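Protein induced by osmotic stress (Scheffersomyces stipitis, PDB 5YWN) probably reduces carbonyl compounds such as haloketones to alcohols with an NADP cofactor, as an enzyme of the dihydroflavonol-4-reductase subfamily. Local coordinates at residues V193-P198 with T234-R239; M215-L220 with V323-Q328; L259-T264 with F313-F318. The protein carries 1 engineered substitution. One frame throughout, in Å; residues are numbered along the deposited sequence.

Contact 1: V193-P198 with T234-R239; sequences VYIFGP and TFIDVR. With NAP (NADP nicotinamide-adenine-dinucleotide phosphate), chain B.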
loop_
_atom_site.group_PDB
_atom_site.type_symbol
_atom_site.label_atom_id
_atom_site.label_comp_id
_atom_site.label_asym_id
_atom_site.label_seq_id
_atom_site.Cartn_x
_atom_site.Cartn_y
_atom_site.Cartn_z
ATOM N N VAL A 193 -0.746 5.896 -4.650
ATOM C CA VAL A 193 -2.100 6.393 -4.712
ATOM C C VAL A 193 -3.104 5.270 -4.397
ATOM O O VAL A 193 -2.731 4.288 -3.844
ATOM C CB VAL A 193 -2.400 7.083 -6.059
ATOM C CG1 VAL A 193 -1.438 8.207 -6.285
ATOM C CG2 VAL A 193 -2.366 6.090 -7.190
ATOM N N TYR A 194 -4.360 5.434 -4.756
ATOM C CA TYR A 194 -5.333 4.382 -4.518
ATOM C C TYR A 194 -4.905 3.077 -5.208
ATOM O O TYR A 194 -4.572 3.057 -6.349
ATOM C CB TYR A 194 -6.716 4.752 -5.024
ATOM C CG TYR A 194 -7.469 5.757 -4.254
ATOM C CD1 TYR A 194 -7.959 5.470 -3.032
ATOM C CD2 TYR A 194 -7.699 6.987 -4.757
ATOM C CE1 TYR A 194 -8.657 6.363 -2.312
ATOM C CE2 TYR A 194 -8.400 7.926 -4.041
ATOM C CZ TYR A 194 -8.872 7.596 -2.804
ATOM O OH TYR A 194 -9.588 8.477 -2.091
ATOM N N ILE A 195 -4.935 2.011 -4.461
ATOM C CA ILE A 195 -4.503 0.738 -4.957
ATOM C C ILE A 195 -5.671 -0.197 -5.331
ATOM O O ILE A 195 -6.429 -0.595 -4.509
ATOM C CB ILE A 195 -3.569 0.030 -3.966
ATOM C CG1 ILE A 195 -2.388 0.911 -3.561
ATOM C CG2 ILE A 195 -3.123 -1.295 -4.520
ATOM C CD1 ILE A 195 -1.497 0.267 -2.563
ATOM N N PHE A 196 -5.731 -0.535 -6.600
ATOM C CA PHE A 196 -6.711 -1.442 -7.148
ATOM C C PHE A 196 -6.036 -2.724 -7.685
ATOM O O PHE A 196 -4.893 -2.754 -7.936
ATOM C CB PHE A 196 -7.547 -0.832 -8.284
ATOM C CG PHE A 196 -8.269 0.429 -7.949
ATOM C CD1 PHE A 196 -8.636 0.748 -6.676
ATOM C CD2 PHE A 196 -8.601 1.295 -8.946
ATOM C CE1 PHE A 196 -9.293 1.909 -6.418
ATOM C CE2 PHE A 196 -9.271 2.445 -8.689
ATOM C CZ PHE A 196 -9.604 2.763 -7.435
ATOM N N GLY A 197 -6.844 -3.732 -7.910
ATOM C CA GLY A 197 -6.394 -4.987 -8.407
ATOM C C GLY A 197 -6.761 -6.226 -7.612
ATOM O O GLY A 197 -7.210 -6.152 -6.523
ATOM N N PRO A 198 -6.586 -7.393 -8.205
ATOM C CA PRO A 198 -6.970 -8.638 -7.549
ATOM C C PRO A 198 -6.172 -8.943 -6.307
ATOM O O PRO A 198 -5.098 -8.482 -6.214
ATOM C CB PRO A 198 -6.672 -9.683 -8.606
ATOM C CG PRO A 198 -5.581 -9.112 -9.400
ATOM C CD PRO A 198 -5.840 -7.658 -9.438
ATOM N N THR A 234 -6.577 9.178 -8.639
ATOM C CA THR A 234 -5.600 8.449 -9.383
ATOM C C THR A 234 -5.440 7.042 -8.801
ATOM O O THR A 234 -5.588 6.838 -7.645
ATOM C CB THR A 234 -4.270 9.240 -9.482
ATOM O OG1 THR A 234 -3.521 8.787 -10.569
ATOM C CG2 THR A 234 -3.468 9.052 -8.368
ATOM N N PHE A 235 -5.121 6.099 -9.650
ATOM C CA PHE A 235 -4.962 4.708 -9.273
ATOM C C PHE A 235 -3.566 4.176 -9.549
ATOM O O PHE A 235 -2.905 4.650 -10.387
ATOM C CB PHE A 235 -6.074 3.803 -9.889
ATOM C CG PHE A 235 -5.613 2.890 -10.993
ATOM C CD1 PHE A 235 -5.279 3.399 -12.196
ATOM C CD2 PHE A 235 -5.348 1.605 -10.744
ATOM C CE1 PHE A 235 -4.797 2.609 -13.183
ATOM C CE2 PHE A 235 -4.878 0.802 -11.711
ATOM C CZ PHE A 235 -4.602 1.308 -12.940
ATOM N N ILE A 236 -3.257 3.101 -8.876
ATOM C CA ILE A 236 -2.166 2.238 -9.205
ATOM C C ILE A 236 -2.513 0.788 -8.916
ATOM O O ILE A 236 -3.100 0.505 -7.938
ATOM C CB ILE A 236 -0.856 2.696 -8.522
ATOM C CG1 ILE A 236 0.331 1.869 -8.965
ATOM C CG2 ILE A 236 -0.968 2.723 -7.026
ATOM C CD1 ILE A 236 0.841 2.130 -10.337
ATOM N N ASP A 237 -2.137 -0.089 -9.810
ATOM C CA ASP A 237 -2.349 -1.520 -9.653
ATOM C C ASP A 237 -1.479 -2.146 -8.557
ATOM O O ASP A 237 -0.350 -1.870 -8.420
ATOM C CB ASP A 237 -2.226 -2.293 -10.953
ATOM C CG ASP A 237 -2.618 -3.725 -10.814
ATOM O OD1 ASP A 237 -1.889 -4.486 -10.228
ATOM O OD2 ASP A 237 -3.653 -4.076 -11.268
ATOM N N VAL A 238 -2.087 -3.010 -7.805
ATOM C CA VAL A 238 -1.459 -3.598 -6.656
ATOM C C VAL A 238 -0.190 -4.364 -7.057
ATOM O O VAL A 238 0.756 -4.333 -6.367
ATOM C CB VAL A 238 -2.438 -4.437 -5.820
ATOM C CG1 VAL A 238 -2.889 -5.634 -6.575
ATOM C CG2 VAL A 238 -1.810 -4.890 -4.527
ATOM N N ARG A 239 -0.229 -5.020 -8.186
ATOM C CA ARG A 239 0.872 -5.754 -8.686
ATOM C C ARG A 239 2.066 -4.862 -9.050
ATOM O O ARG A 239 3.167 -5.226 -8.863
ATOM C CB ARG A 239 0.465 -6.692 -9.778
ATOM C CG ARG A 239 -0.559 -7.705 -9.349
ATOM C CD ARG A 239 -1.344 -8.244 -10.509
ATOM N NE ARG A 239 -2.334 -7.320 -10.995
ATOM C CZ ARG A 239 -3.182 -7.580 -11.966
ATOM N NH1 ARG A 239 -3.179 -8.746 -12.560
ATOM N NH2 ARG A 239 -4.021 -6.691 -12.340
HETATM P PA NAP B . -4.962 -3.041 4.784
HETATM O O1A NAP B . -5.343 -4.015 3.695
HETATM O O2A NAP B . -5.927 -2.754 5.910
HETATM O O5B NAP B . -3.567 -3.526 5.427
HETATM C C5B NAP B . -3.183 -3.094 6.730
HETATM C C4B NAP B . -2.502 -4.238 7.472
HETATM O O4B NAP B . -1.666 -3.719 8.511
HETATM C C3B NAP B . -3.518 -5.170 8.114
HETATM O O3B NAP B . -3.400 -6.493 7.579
HETATM C C2B NAP B . -3.223 -5.164 9.601
HETATM O O2B NAP B . -2.908 -6.476 10.059
HETATM C C1B NAP B . -2.040 -4.227 9.795
HETATM N N9A NAP B . -2.419 -3.109 10.695
HETATM C C8A NAP B . -3.337 -2.160 10.424
HETATM N N7A NAP B . -3.442 -1.287 11.459
HETATM C C5A NAP B . -2.578 -1.675 12.415
HETATM C C6A NAP B . -2.185 -1.197 13.760
HETATM N N6A NAP B . -2.754 -0.096 14.308
HETATM N N1A NAP B . -1.239 -1.899 14.424
HETATM C C2A NAP B . -0.660 -2.996 13.900
HETATM N N3A NAP B . -0.975 -3.479 12.684
HETATM C C4A NAP B . -1.906 -2.878 11.907
HETATM O O3 NAP B . -4.563 -1.643 4.093
HETATM P PN NAP B . -3.882 -1.617 2.635
HETATM O O1N NAP B . -4.804 -0.879 1.695
HETATM O O2N NAP B . -3.428 -3.018 2.300
HETATM O O5D NAP B . -2.574 -0.709 2.873
HETATM C C5D NAP B . -1.285 -1.310 2.981
HETATM C C4D NAP B . -0.235 -0.240 3.255
HETATM O O4D NAP B . 0.026 0.513 2.066
HETATM C C3D NAP B . -0.691 0.734 4.331
HETATM O O3D NAP B . 0.165 0.663 5.475
HETATM C C2D NAP B . -0.637 2.114 3.706
HETATM O O2D NAP B . 0.239 2.972 4.445
HETATM C C1D NAP B . -0.128 1.919 2.286
HETATM N N1N NAP B . -1.080 2.487 1.326
HETATM C C2N NAP B . -2.049 1.716 0.816
HETATM C C3N NAP B . -2.962 2.236 -0.095
HETATM C C7N NAP B . -4.043 1.365 -0.662
HETATM O O7N NAP B . -4.976 1.880 -1.256
HETATM N N7N NAP B . -3.955 0.045 -0.503
HETATM C C4N NAP B . -2.864 3.566 -0.473
HETATM C C5N NAP B . -1.853 4.344 0.070
HETATM C C6N NAP B . -0.966 3.775 0.976
HETATM P P2B NAP B . -4.068 -7.452 10.601
HETATM O O1X NAP B . -3.351 -8.370 11.563
HETATM O O2X NAP B . -5.057 -6.516 11.252
HETATM O O3X NAP B . -4.581 -8.134 9.355
#
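F196 O accepts V238 N at 2.8 Å where strand 234-237 turns into its helix, with D237 CA 3.3 Å from F196 O in a CA-H...O contact. I236 N also bonds Y194 O and F196 N bonds I236 O, pairing strands 194-196 and 234-237 in parallel; helix 211-217 joins them as a beta-alpha-beta unit. I195 N instead donates to the cofactor's carboxamide oxygen O7N at 3.2 Å, while I195 CG2 presses tightly on V238 CB at 3.5 Å. At the pair's end, D237 is the N-cap of helix 238-250: CG lies anti to the backbone N (chi1 -173°), and OD1 accepts both R239 N, at 2.7 Å, and R239 NE. R239 NE and NH2 clamp the carboxylate side-on, one to each oxygen, and P198 CD lies over one guanidinium face, toward its rim, 3.6 Å from R239 NH2. With an alanine in place of D237, R239 N would probably be left without its capping acceptor and the guanidinium, though paired with D324, freer to swing off P198. The rings of F196 and F235 lie nearly parallel but barely overlap. Helix 13-24 adjoins I195 and V238, helix 211-217 Y194 and F196, and helix 318-332 F196 and F235.

Contact 2: M215-L220 with V323-Q328; sequences MVNSVL and VDSIKQ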
loop_
_atom_site.group_PDB
_atom_site.type_symbol
_atom_site.label_atom_id
_atom_site.label_comp_id
_atom_site.label_asym_id
_atom_site.label_seq_id
_atom_site.Cartn_x
_atom_site.Cartn_y
_atom_site.Cartn_z
ATOM N N MET A 215 -13.360 0.083 -3.663
ATOM C CA MET A 215 -13.806 1.153 -4.508
ATOM C C MET A 215 -14.107 0.642 -5.907
ATOM O O MET A 215 -14.996 1.103 -6.525
ATOM C CB MET A 215 -12.814 2.286 -4.578
ATOM C CG MET A 215 -12.767 3.202 -3.371
ATOM S SD MET A 215 -11.238 4.100 -3.358
ATOM C CE MET A 215 -11.432 5.171 -4.735
ATOM N N VAL A 216 -13.316 -0.272 -6.392
ATOM C CA VAL A 216 -13.691 -0.997 -7.577
ATOM C C VAL A 216 -14.832 -2.014 -7.340
ATOM O O VAL A 216 -15.826 -1.973 -7.990
ATOM C CB VAL A 216 -12.480 -1.707 -8.213
ATOM C CG1 VAL A 216 -12.882 -2.656 -9.307
ATOM C CG2 VAL A 216 -11.492 -0.725 -8.758
ATOM N N ASN A 217 -14.632 -2.911 -6.413
ATOM C CA ASN A 217 -15.497 -4.045 -6.220
ATOM C C ASN A 217 -16.942 -3.775 -5.766
ATOM O O ASN A 217 -17.830 -4.505 -6.079
ATOM C CB ASN A 217 -14.786 -5.113 -5.427
ATOM C CG ASN A 217 -13.470 -5.489 -6.053
ATOM O OD1 ASN A 217 -13.361 -5.600 -7.228
ATOM N ND2 ASN A 217 -12.497 -5.694 -5.259
ATOM N N SER A 218 -17.144 -2.657 -5.120
ATOM C CA SER A 218 -18.424 -2.201 -4.705
ATOM C C SER A 218 -19.391 -1.920 -5.878
ATOM O O SER A 218 -20.551 -1.896 -5.688
ATOM C CB SER A 218 -18.280 -0.966 -3.840
ATOM O OG SER A 218 -17.803 0.106 -4.577
ATOM N N VAL A 219 -18.869 -1.753 -7.070
ATOM C CA VAL A 219 -19.700 -1.462 -8.200
ATOM C C VAL A 219 -20.698 -2.577 -8.432
ATOM O O VAL A 219 -21.709 -2.352 -8.923
ATOM C CB VAL A 219 -18.947 -1.172 -9.504
ATOM C CG1 VAL A 219 -17.857 -0.199 -9.305
ATOM C CG2 VAL A 219 -18.425 -2.421 -10.143
ATOM N N LEU A 220 -20.328 -3.774 -8.064
ATOM C CA LEU A 220 -21.137 -4.950 -8.163
ATOM C C LEU A 220 -22.379 -4.871 -7.277
ATOM O O LEU A 220 -23.321 -5.516 -7.511
ATOM C CB LEU A 220 -20.316 -6.187 -7.859
ATOM C CG LEU A 220 -19.128 -6.453 -8.769
ATOM C CD1 LEU A 220 -18.535 -7.825 -8.561
ATOM C CD2 LEU A 220 -19.530 -6.281 -10.201
ATOM N N VAL A 323 -10.673 -5.169 -14.445
ATOM C CA VAL A 323 -11.200 -6.421 -14.954
ATOM C C VAL A 323 -10.637 -7.588 -14.120
ATOM O O VAL A 323 -11.347 -8.405 -13.733
ATOM C CB VAL A 323 -10.892 -6.646 -16.471
ATOM C CG1 VAL A 323 -11.089 -8.079 -16.892
ATOM C CG2 VAL A 323 -11.685 -5.737 -17.376
ATOM N N ASP A 324 -9.358 -7.580 -13.851
ATOM C CA ASP A 324 -8.735 -8.634 -13.102
ATOM C C ASP A 324 -9.360 -8.695 -11.710
ATOM O O ASP A 324 -9.576 -9.730 -11.219
ATOM C CB ASP A 324 -7.210 -8.446 -13.027
ATOM C CG ASP A 324 -6.495 -8.818 -14.326
ATOM O OD1 ASP A 324 -7.141 -9.292 -15.243
ATOM O OD2 ASP A 324 -5.295 -8.636 -14.411
ATOM N N SER A 325 -9.630 -7.550 -11.106
ATOM C CA SER A 325 -10.196 -7.522 -9.788
ATOM C C SER A 325 -11.622 -8.110 -9.749
ATOM O O SER A 325 -11.939 -8.883 -8.916
ATOM C CB SER A 325 -10.098 -6.111 -9.187
ATOM O OG SER A 325 -10.667 -6.011 -7.925
ATOM N N ILE A 326 -12.440 -7.712 -10.709
ATOM C CA ILE A 326 -13.786 -8.199 -10.867
ATOM C C ILE A 326 -13.900 -9.669 -11.226
ATOM O O ILE A 326 -14.708 -10.327 -10.695
ATOM C CB ILE A 326 -14.609 -7.298 -11.788
ATOM C CG1 ILE A 326 -14.861 -5.983 -11.091
ATOM C CG2 ILE A 326 -15.948 -7.910 -12.135
ATOM C CD1 ILE A 326 -14.859 -4.838 -11.987
ATOM N N LYS A 327 -13.051 -10.139 -12.112
ATOM C CA LYS A 327 -13.043 -11.530 -12.517
ATOM C C LYS A 327 -12.823 -12.374 -11.292
ATOM O O LYS A 327 -13.488 -13.318 -11.122
ATOM C CB LYS A 327 -11.935 -11.823 -13.494
ATOM C CG LYS A 327 -12.342 -11.673 -14.912
ATOM C CD LYS A 327 -11.275 -12.025 -15.936
ATOM C CE LYS A 327 -11.737 -11.664 -17.332
ATOM N NZ LYS A 327 -10.652 -11.226 -18.261
ATOM N N GLN A 328 -11.921 -11.964 -10.414
ATOM C CA GLN A 328 -11.704 -12.694 -9.205
ATOM C C GLN A 328 -12.910 -12.769 -8.292
ATOM O O GLN A 328 -13.194 -13.793 -7.783
ATOM C CB GLN A 328 -10.536 -12.135 -8.430
ATOM C CG GLN A 328 -10.197 -12.918 -7.192
ATOM C CD GLN A 328 -8.931 -12.470 -6.537
ATOM O OE1 GLN A 328 -8.779 -11.334 -6.220
ATOM N NE2 GLN A 328 -8.034 -13.389 -6.327
#
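Helix 211-217 of the Rossmann-type epimerase/dehydratase fold and the 3-10 turn that follows, which carries L220, lean here on the C-terminal helix 318-332, with N217 and S325 joined at the polar centre and V216, L220 and I326 packed beside them. S325 OG donates to N217 OD1 at 2.8 Å. The hydroxyl comes in from the flank of the amide, with a C=O...donor angle of 110°, and lies in the carbonyl plane on a lone pair. Both side chains reach for this meeting: S325 holds OG anti to its own backbone nitrogen (chi1 178°), whereas N217 has CG anti to its carbonyl carbon (chi1 -54°), which carries the amide from the side of its helix over to the partner. The hydroxyl oxygen is also 3.2 Å from N217 ND2, near both ends of the amide.

I326 supplies the apolar part with separate branches. The side chains of I326 and V216 cross obliquely, I326 CD1 lying 4.0 Å from V216 CG1, and I326 CG2 lies 4.4 Å from L220 CD2. I326 CG1 passes 4.2 Å from N217 OD1, so the bonded oxygen is bordered by hydrocarbon. V216 also meets F196 and I326 meets V275, so strand 194-196 and helix 268-278 both adjoin the contact. The link between N217 and S325 is a bond between neutral groups, which probably offsets the cost of burying the S325 hydroxyl, and the in-plane approach should help to fix the turn of the amide.

Contact 3: L259-T264 with F313-F318; sequences LLLSNT and FEYFDF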
loop_
_atom_site.group_PDB
_atom_site.type_symbol
_atom_site.label_atom_id
_atom_site.label_comp_id
_atom_site.label_asym_id
_atom_site.label_seq_id
_atom_site.Cartn_x
_atom_site.Cartn_y
_atom_site.Cartn_z
ATOM N N LEU A 259 9.545 6.835 -3.969
ATOM C CA LEU A 259 8.947 6.432 -5.198
ATOM C C LEU A 259 7.460 6.714 -5.253
ATOM O O LEU A 259 6.721 6.193 -4.504
ATOM C CB LEU A 259 9.198 4.970 -5.403
ATOM C CG LEU A 259 10.621 4.543 -5.402
ATOM C CD1 LEU A 259 10.731 3.050 -5.509
ATOM C CD2 LEU A 259 11.323 5.276 -6.486
ATOM N N LEU A 260 7.075 7.577 -6.157
ATOM C CA LEU A 260 5.695 7.949 -6.324
ATOM C C LEU A 260 5.047 6.974 -7.291
ATOM O O LEU A 260 5.402 6.932 -8.410
ATOM C CB LEU A 260 5.608 9.353 -6.886
ATOM C CG LEU A 260 4.315 10.018 -7.349
ATOM C CD1 LEU A 260 3.267 10.078 -6.266
ATOM C CD2 LEU A 260 4.537 11.391 -7.942
ATOM N N LEU A 261 4.113 6.197 -6.799
ATOM C CA LEU A 261 3.471 5.160 -7.577
ATOM C C LEU A 261 2.060 5.550 -7.944
ATOM O O LEU A 261 1.151 5.349 -7.210
ATOM C CB LEU A 261 3.509 3.833 -6.833
ATOM C CG LEU A 261 4.674 2.869 -6.989
ATOM C CD1 LEU A 261 4.534 2.039 -8.249
ATOM C CD2 LEU A 261 5.976 3.626 -7.024
ATOM N N SER A 262 1.943 6.155 -9.093
ATOM C CA SER A 262 0.723 6.721 -9.602
ATOM C C SER A 262 0.567 6.531 -11.115
ATOM O O SER A 262 1.465 6.764 -11.839
ATOM C CB SER A 262 0.723 8.210 -9.268
ATOM O OG SER A 262 -0.483 8.756 -9.556
ATOM N N ASN A 263 -0.597 6.112 -11.551
ATOM C CA ASN A 263 -0.848 5.889 -12.923
ATOM C C ASN A 263 -1.843 6.893 -13.514
ATOM O O ASN A 263 -1.506 8.002 -13.672
ATOM C CB ASN A 263 -1.215 4.443 -13.211
ATOM C CG ASN A 263 -1.100 4.079 -14.696
ATOM O OD1 ASN A 263 -0.671 4.844 -15.487
ATOM N ND2 ASN A 263 -1.507 2.912 -15.017
ATOM N N THR A 264 -3.047 6.486 -13.802
ATOM C CA THR A 264 -3.991 7.375 -14.455
ATOM C C THR A 264 -5.196 7.767 -13.573
ATOM O O THR A 264 -5.539 7.101 -12.665
ATOM C CB THR A 264 -4.468 6.805 -15.808
ATOM O OG1 THR A 264 -5.060 5.542 -15.612
ATOM C CG2 THR A 264 -3.335 6.652 -16.759
ATOM N N PHE A 313 9.692 -0.531 -15.562
ATOM C CA PHE A 313 8.629 -1.320 -16.126
ATOM C C PHE A 313 7.380 -0.508 -16.378
ATOM O O PHE A 313 7.221 0.519 -15.853
ATOM C CB PHE A 313 8.330 -2.569 -15.307
ATOM C CG PHE A 313 7.903 -2.289 -13.910
ATOM C CD1 PHE A 313 6.603 -2.025 -13.622
ATOM C CD2 PHE A 313 8.813 -2.312 -12.896
ATOM C CE1 PHE A 313 6.213 -1.753 -12.349
ATOM C CE2 PHE A 313 8.435 -2.051 -11.621
ATOM C CZ PHE A 313 7.134 -1.776 -11.337
ATOM N N GLU A 314 6.520 -1.010 -17.225
ATOM C CA GLU A 314 5.261 -0.412 -17.553
ATOM C C GLU A 314 4.141 -0.881 -16.611
ATOM O O GLU A 314 4.141 -1.999 -16.172
ATOM C CB GLU A 314 4.891 -0.707 -18.994
ATOM C CG GLU A 314 5.712 0.016 -20.026
ATOM C CD GLU A 314 5.687 1.514 -19.913
ATOM O OE1 GLU A 314 4.703 2.119 -19.494
ATOM O OE2 GLU A 314 6.690 2.089 -20.275
ATOM N N TYR A 315 3.235 0.013 -16.296
ATOM C CA TYR A 315 2.134 -0.256 -15.404
ATOM C C TYR A 315 0.942 -0.960 -16.065
ATOM O O TYR A 315 0.738 -0.834 -17.188
ATOM C CB TYR A 315 1.672 1.048 -14.754
ATOM C CG TYR A 315 2.647 1.784 -13.851
ATOM C CD1 TYR A 315 3.578 1.117 -13.071
ATOM C CD2 TYR A 315 2.602 3.150 -13.753
ATOM C CE1 TYR A 315 4.437 1.799 -12.250
ATOM C CE2 TYR A 315 3.456 3.841 -12.950
ATOM C CZ TYR A 315 4.361 3.184 -12.187
ATOM O OH TYR A 315 5.183 3.898 -11.416
ATOM N N PHE A 316 0.181 -1.695 -15.288
ATOM C CA PHE A 316 -1.079 -2.225 -15.673
ATOM C C PHE A 316 -2.000 -1.036 -15.938
ATOM O O PHE A 316 -2.010 -0.108 -15.216
ATOM C CB PHE A 316 -1.657 -3.068 -14.550
ATOM C CG PHE A 316 -1.110 -4.454 -14.458
ATOM C CD1 PHE A 316 -1.631 -5.450 -15.206
ATOM C CD2 PHE A 316 -0.079 -4.741 -13.635
ATOM C CE1 PHE A 316 -1.155 -6.736 -15.121
ATOM C CE2 PHE A 316 0.415 -6.010 -13.545
ATOM C CZ PHE A 316 -0.131 -7.016 -14.282
ATOM N N ASP A 317 -2.750 -1.096 -17.005
ATOM C CA ASP A 317 -3.738 -0.083 -17.270
ATOM C C ASP A 317 -4.990 -0.260 -16.427
ATOM O O ASP A 317 -5.192 -1.262 -15.868
ATOM C CB ASP A 317 -3.984 0.084 -18.754
ATOM C CG ASP A 317 -4.918 -0.934 -19.336
ATOM O OD1 ASP A 317 -5.463 -1.736 -18.639
ATOM O OD2 ASP A 317 -5.157 -0.878 -20.546
ATOM N N PHE A 318 -5.790 0.763 -16.354
ATOM C CA PHE A 318 -6.917 0.808 -15.454
ATOM C C PHE A 318 -7.950 -0.286 -15.723
ATOM O O PHE A 318 -8.410 -0.921 -14.843
ATOM C CB PHE A 318 -7.555 2.188 -15.512
ATOM C CG PHE A 318 -8.829 2.302 -14.766
ATOM C CD1 PHE A 318 -8.829 2.533 -13.438
ATOM C CD2 PHE A 318 -10.014 2.225 -15.405
ATOM C CE1 PHE A 318 -9.993 2.632 -12.741
ATOM C CE2 PHE A 318 -11.190 2.319 -14.717
ATOM C CZ PHE A 318 -11.182 2.522 -13.389
HETATM O O HOH W 1 4.429 6.273 -10.871
HETATM O O HOH W 2 -0.616 1.715 -17.657
HETATM O O HOH W 3 -4.787 3.336 -17.540
#
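The Y315 ring and the N263 amide slide past each other in opposite directions with their planes 62° apart, N263 CG lying 3.9 Å from Y315 CD2. Farther along the same side of the ring, S262 O approaches CE2 of Y315 at 3.7 Å. L261 crosses the other part of the ring at about a right angle, its CD1 3.7 Å from the Y315 OH. N263 turns its amide toward the loop with CG anti to the backbone nitrogen (chi1 -164°). Waters complete the joint. One lies 2.6 Å from Y315 OH and bonds L260 O and S262 N, tying the phenol to the end of the strand. A second accepts from N263 ND2 at 3.0 Å and donates to Y315 O at 2.9 Å; a third bridges T264 OG1 to F318 N. K308 adds a cation-pi contact to the Y315 ring. Residues 259-264 run off strand 258-261, the outermost on its side of the seven-stranded parallel sheet. The loop 313-318 leads from helix 305-311 into helix 318-332, whose first turn is capped by D317, OD1 also bonding T320 OG1. Y315 further touches I236 of strand 234-237 and D240 of helix 238-250.

Contact 1 sits between the other two, its centre about 12 Å from that of contact 2 and 8 Å from that of contact 3; contacts 2 and 3 are about 18 Å apart, centre to centre, and do not touch. Segments of contacts 1 and 2 alternate along the chain, since helix 211-217 connects strands 194-196 and 234-237. Contact 3 follows contact 1 and is nested in the loop that contact 2 closes. The salt bridge R239-D324 joins contacts 1 and 2, and a probable backbone hydrogen bond from N263 N to F235 O joins contacts 1 and 3. Thus loop 313-318 and the C-terminal helix 318-332 pack against the two-stranded sheet whose residue I195 holds the nicotinamide, beside the main sheet's outer strand 258-261.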